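Local coordinates for glycosyl transferase family 8 (Streptococcus pneumoniae, PDB 5GVV), which transfers galactose from UDP-galactose to the terminal glucose of the already glycosylated serine-rich repeat protein PsrP, at residues L38-Q41 and W47-Q50; Y294-E297 and H303-I306. All coordinates share one frame; numbering follows the deposited sequence.

Interaction 1 of 2, residues L38-Q41 and W47-Q50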
loop_
_atom_site.group_PDB
_atom_site.type_symbol
_atom_site.label_atom_id
_atom_site.label_comp_id
_atom_site.label_asym_id
_atom_site.label_seq_id
_atom_site.Cartn_x
_atom_site.Cartn_y
_atom_site.Cartn_z
ATOM N N LEU A 38 15.743 7.361 3.062
ATOM C CA LEU A 38 14.588 7.391 2.165
ATOM C C LEU A 38 14.158 8.822 1.891
ATOM O O LEU A 38 13.590 9.491 2.760
ATOM C CB LEU A 38 13.416 6.587 2.732
ATOM C CG LEU A 38 12.101 6.631 1.946
ATOM C CD1 LEU A 38 12.331 6.229 0.504
ATOM C CD2 LEU A 38 11.065 5.717 2.593
ATOM N N LEU A 39 14.440 9.292 0.681
ATOM C CA LEU A 39 14.049 10.637 0.278
ATOM C C LEU A 39 12.563 10.662 -0.069
ATOM O O LEU A 39 12.097 9.872 -0.893
ATOM C CB LEU A 39 14.894 11.110 -0.908
ATOM C CG LEU A 39 16.225 11.794 -0.567
ATOM C CD1 LEU A 39 17.180 10.835 0.114
ATOM C CD2 LEU A 39 16.877 12.418 -1.808
ATOM N N ASN A 40 11.814 11.550 0.577
ATOM C CA ASN A 40 10.372 11.630 0.357
ATOM C C ASN A 40 9.820 12.976 0.803
ATOM O O ASN A 40 10.525 13.757 1.442
ATOM C CB ASN A 40 9.650 10.506 1.110
ATOM C CG ASN A 40 9.636 10.723 2.621
ATOM O OD1 ASN A 40 8.590 11.010 3.211
ATOM N ND2 ASN A 40 10.795 10.573 3.256
ATOM N N GLN A 41 8.560 13.242 0.468
ATOM C CA GLN A 41 7.896 14.472 0.894
ATOM C C GLN A 41 6.728 14.180 1.814
ATOM O O GLN A 41 6.445 14.950 2.731
ATOM C CB GLN A 41 7.341 15.239 -0.307
ATOM C CG GLN A 41 8.354 15.725 -1.321
ATOM C CD GLN A 41 7.726 16.672 -2.330
ATOM O OE1 GLN A 41 7.346 16.270 -3.430
ATOM N NE2 GLN A 41 7.601 17.936 -1.950
ATOM N N TRP A 47 4.779 5.102 9.655
ATOM C CA TRP A 47 5.421 4.086 8.830
ATOM C C TRP A 47 6.909 4.040 9.149
ATOM O O TRP A 47 7.464 2.968 9.389
ATOM C CB TRP A 47 5.189 4.371 7.343
ATOM C CG TRP A 47 5.760 3.309 6.427
ATOM C CD1 TRP A 47 5.148 2.156 6.012
ATOM C CD2 TRP A 47 7.056 3.311 5.821
ATOM N NE1 TRP A 47 5.990 1.442 5.184
ATOM C CE2 TRP A 47 7.170 2.133 5.055
ATOM C CE3 TRP A 47 8.135 4.200 5.855
ATOM C CZ2 TRP A 47 8.321 1.820 4.326
ATOM C CZ3 TRP A 47 9.277 3.888 5.129
ATOM C CH2 TRP A 47 9.359 2.709 4.375
ATOM N N PHE A 48 7.546 5.208 9.176
ATOM C CA PHE A 48 8.967 5.297 9.490
ATOM C C PHE A 48 9.305 4.740 10.869
ATOM O O PHE A 48 10.285 4.010 11.009
ATOM C CB PHE A 48 9.440 6.751 9.404
ATOM C CG PHE A 48 9.902 7.156 8.040
ATOM C CD1 PHE A 48 11.184 6.837 7.612
ATOM C CD2 PHE A 48 9.065 7.866 7.190
ATOM C CE1 PHE A 48 11.625 7.207 6.353
ATOM C CE2 PHE A 48 9.494 8.243 5.928
ATOM C CZ PHE A 48 10.779 7.914 5.508
ATOM N N SER A 49 8.505 5.080 11.881
ATOM C CA SER A 49 8.761 4.599 13.240
ATOM C C SER A 49 8.875 3.077 13.335
ATOM O O SER A 49 9.823 2.557 13.932
ATOM C CB SER A 49 7.701 5.115 14.214
ATOM O OG SER A 49 7.821 6.515 14.379
ATOM N N GLN A 50 7.920 2.366 12.740
ATOM C CA GLN A 50 7.903 0.908 12.818
ATOM C C GLN A 50 9.032 0.257 12.025
ATOM O O GLN A 50 9.716 -0.646 12.522
ATOM C CB GLN A 50 6.560 0.359 12.331
ATOM C CG GLN A 50 6.440 -1.153 12.499
ATOM C CD GLN A 50 6.491 -1.578 13.957
ATOM O OE1 GLN A 50 5.538 -1.372 14.702
ATOM N NE2 GLN A 50 7.610 -2.164 14.370
#
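L38 and W47 both carry CG anti to the backbone N (chi1 175° for L38), and chi2 of 54° turns L38 CD1 aside and extends L38 CD2 to the benzo end of the indole, 3.6 Å from W47 CZ3. The same methyl is 3.7 Å from F48 CZ, so it lies against both W47 and F48. Leucine suits this buried site, being apolar and long enough for CD2 to reach both rings. W47 CE3 in turn lies 4.0 Å above one face of the F48 ring, toward its rim. Strand 34-40 and helix 45-57 open a beta-alpha-beta unit of the nucleotide-binding GT-A fold, and the side chain of L38 lies about 7 Å from the bound UDP. N40 comes at F48 from the opposite direction, with N40 ND2 3.5 Å from F48 CZ and its amide plane turned 31° from the ring. The amide is well gripped: N40 ND2 donates to L38 O at 3.0 Å, from above the carbonyl plane, and also to D64, while OD1 accepts from K66 and from the backbone N of I43. Farther out, W47 NE1 bonds E21, and W248 of the second subunit packs on the indole.

Interaction 2 of 2, residues Y294-E297 and H303-I306; sequences YLAE and HFHI
F304 reaches from its strand to the helix backbone, its ring meeting both the main chain and the side chains of L295 and A296. Its CG stands anti to the carbonyl carbon and beside the backbone N (chi1 -59°), while chi2 of -96° sets the ring roughly perpendicular to the plane of CA, CB and CG. The far end of the ring is thereby carried to the helix: F304 CZ lies 3.7 Å from L295 O, and F304 CE2 is 3.7 Å from A296 CA.

L295 adds its side chain at the root, with L295 CB 4.0 Å from F304 CZ. Its own CG is likewise anti to the carbonyl carbon, and the branched end of L295 packs on M397 and V398 of helix 395-402 and on L349. A296 suits its position by being small: its methyl, A296 CB, stays 4.4 Å from F304 CE2, and the ring edge atom CE2 can come close to A296 CA in the helix backbone.

Around the ring, F304 also packs on C280 of the neighbouring strand, on N324 and on I292 of the same helix. On the strand, H303 and H305 belong to another surface, where CE1 of H305 lies 3.5 Å above the centre of the H303 ring; there H303 NE2 is hydrogen-bonded to T326, H305 NE2 to Q279 and H305 ND1 to Y328. Strand 278-283, helix 292-298 and strand 302-307 form a beta-alpha-beta crossover, here packing its helix onto a six-stranded, all-parallel sheet in the alternating strand-helix manner of a Rossmann-like domain.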
loop_
_atom_site.group_PDB
_atom_site.type_symbol
_atom_site.label_atom_id
_atom_site.label_comp_id
_atom_site.label_asym_id
_atom_site.label_seq_id
_atom_site.Cartn_x
_atom_site.Cartn_y
_atom_site.Cartn_z
ATOM N N TYR A 294 15.453 22.694 17.461
ATOM C CA TYR A 294 16.472 22.413 18.457
ATOM C C TYR A 294 15.903 21.559 19.587
ATOM O O TYR A 294 16.511 20.565 19.982
ATOM C CB TYR A 294 17.041 23.722 19.015
ATOM C CG TYR A 294 17.944 23.514 20.204
ATOM C CD1 TYR A 294 19.273 23.141 20.036
ATOM C CD2 TYR A 294 17.464 23.676 21.495
ATOM C CE1 TYR A 294 20.100 22.945 21.128
ATOM C CE2 TYR A 294 18.276 23.476 22.586
ATOM C CZ TYR A 294 19.588 23.114 22.398
ATOM O OH TYR A 294 20.385 22.918 23.496
ATOM N N LEU A 295 14.734 21.946 20.099
ATOM C CA LEU A 295 14.099 21.220 21.200
ATOM C C LEU A 295 13.804 19.777 20.799
ATOM O O LEU A 295 14.060 18.846 21.561
ATOM C CB LEU A 295 12.811 21.915 21.644
ATOM C CG LEU A 295 12.932 23.358 22.138
ATOM C CD1 LEU A 295 11.577 23.903 22.576
ATOM C CD2 LEU A 295 13.949 23.477 23.266
ATOM N N ALA A 296 13.267 19.598 19.597
ATOM C CA ALA A 296 12.983 18.264 19.081
ATOM C C ALA A 296 14.248 17.414 19.035
ATOM O O ALA A 296 14.233 16.250 19.449
ATOM C CB ALA A 296 12.357 18.352 17.701
ATOM N N GLU A 297 15.327 17.996 18.513
ATOM C CA GLU A 297 16.610 17.305 18.402
ATOM C C GLU A 297 17.130 16.879 19.771
ATOM O O GLU A 297 17.616 15.760 19.941
ATOM C CB GLU A 297 17.649 18.207 17.716
ATOM C CG GLU A 297 17.425 18.420 16.222
ATOM C CD GLU A 297 18.291 19.525 15.637
ATOM O OE1 GLU A 297 18.584 19.462 14.424
ATOM O OE2 GLU A 297 18.667 20.456 16.381
ATOM N N HIS A 303 7.304 14.029 23.289
ATOM C CA HIS A 303 6.456 14.095 22.104
ATOM C C HIS A 303 5.838 15.485 22.020
ATOM O O HIS A 303 5.011 15.864 22.864
ATOM C CB HIS A 303 5.368 13.016 22.176
ATOM C CG HIS A 303 4.566 12.866 20.919
ATOM N ND1 HIS A 303 3.607 11.887 20.762
ATOM C CD2 HIS A 303 4.576 13.568 19.760
ATOM C CE1 HIS A 303 3.064 11.993 19.563
ATOM N NE2 HIS A 303 3.629 13.010 18.937
ATOM N N PHE A 304 6.247 16.248 21.012
ATOM C CA PHE A 304 5.737 17.601 20.833
ATOM C C PHE A 304 4.531 17.589 19.911
ATOM O O PHE A 304 4.545 16.931 18.865
ATOM C CB PHE A 304 6.803 18.505 20.214
ATOM C CG PHE A 304 8.066 18.604 21.012
ATOM C CD1 PHE A 304 8.263 19.661 21.893
ATOM C CD2 PHE A 304 9.076 17.663 20.854
ATOM C CE1 PHE A 304 9.446 19.770 22.622
ATOM C CE2 PHE A 304 10.258 17.759 21.578
ATOM C CZ PHE A 304 10.441 18.815 22.465
ATOM N N HIS A 305 3.491 18.321 20.293
ATOM C CA HIS A 305 2.323 18.464 19.442
ATOM C C HIS A 305 2.191 19.927 19.054
ATOM O O HIS A 305 1.985 20.786 19.919
ATOM C CB HIS A 305 1.065 17.984 20.176
ATOM C CG HIS A 305 1.176 16.592 20.716
ATOM N ND1 HIS A 305 0.609 15.499 20.089
ATOM C CD2 HIS A 305 1.796 16.110 21.819
ATOM C CE1 HIS A 305 0.881 14.407 20.783
ATOM N NE2 HIS A 305 1.597 14.751 21.839
ATOM N N ILE A 306 2.332 20.215 17.764
ATOM C CA ILE A 306 2.224 21.587 17.278
ATOM C C ILE A 306 0.944 21.726 16.466
ATOM O O ILE A 306 0.793 21.087 15.419
ATOM C CB ILE A 306 3.440 21.996 16.424
ATOM C CG1 ILE A 306 4.743 21.676 17.159
ATOM C CG2 ILE A 306 3.375 23.484 16.087
ATOM C CD1 ILE A 306 4.837 22.319 18.543
#

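Overall arrangement
Both contacts are buried and join a helix to a strand of a beta-alpha-beta unit, yet they belong to different sheets. Interaction 1 pairs the first strand of its unit with the following helix in the mixed sheet of the family 8 domain, its centre about 4 Å from the centre of the chain; interaction 2 pairs the helix with the strand after it, in the parallel sheet, its centre about 19 Å from that of the chain. The two centres are about 18 Å apart. Interaction 1 mixes apolar contacts with a hydrogen-bonded amide and lies near the nucleotide and the second subunit, whereas interaction 2 is wholly nonpolar in its side chains and far from the UDP and manganese sites.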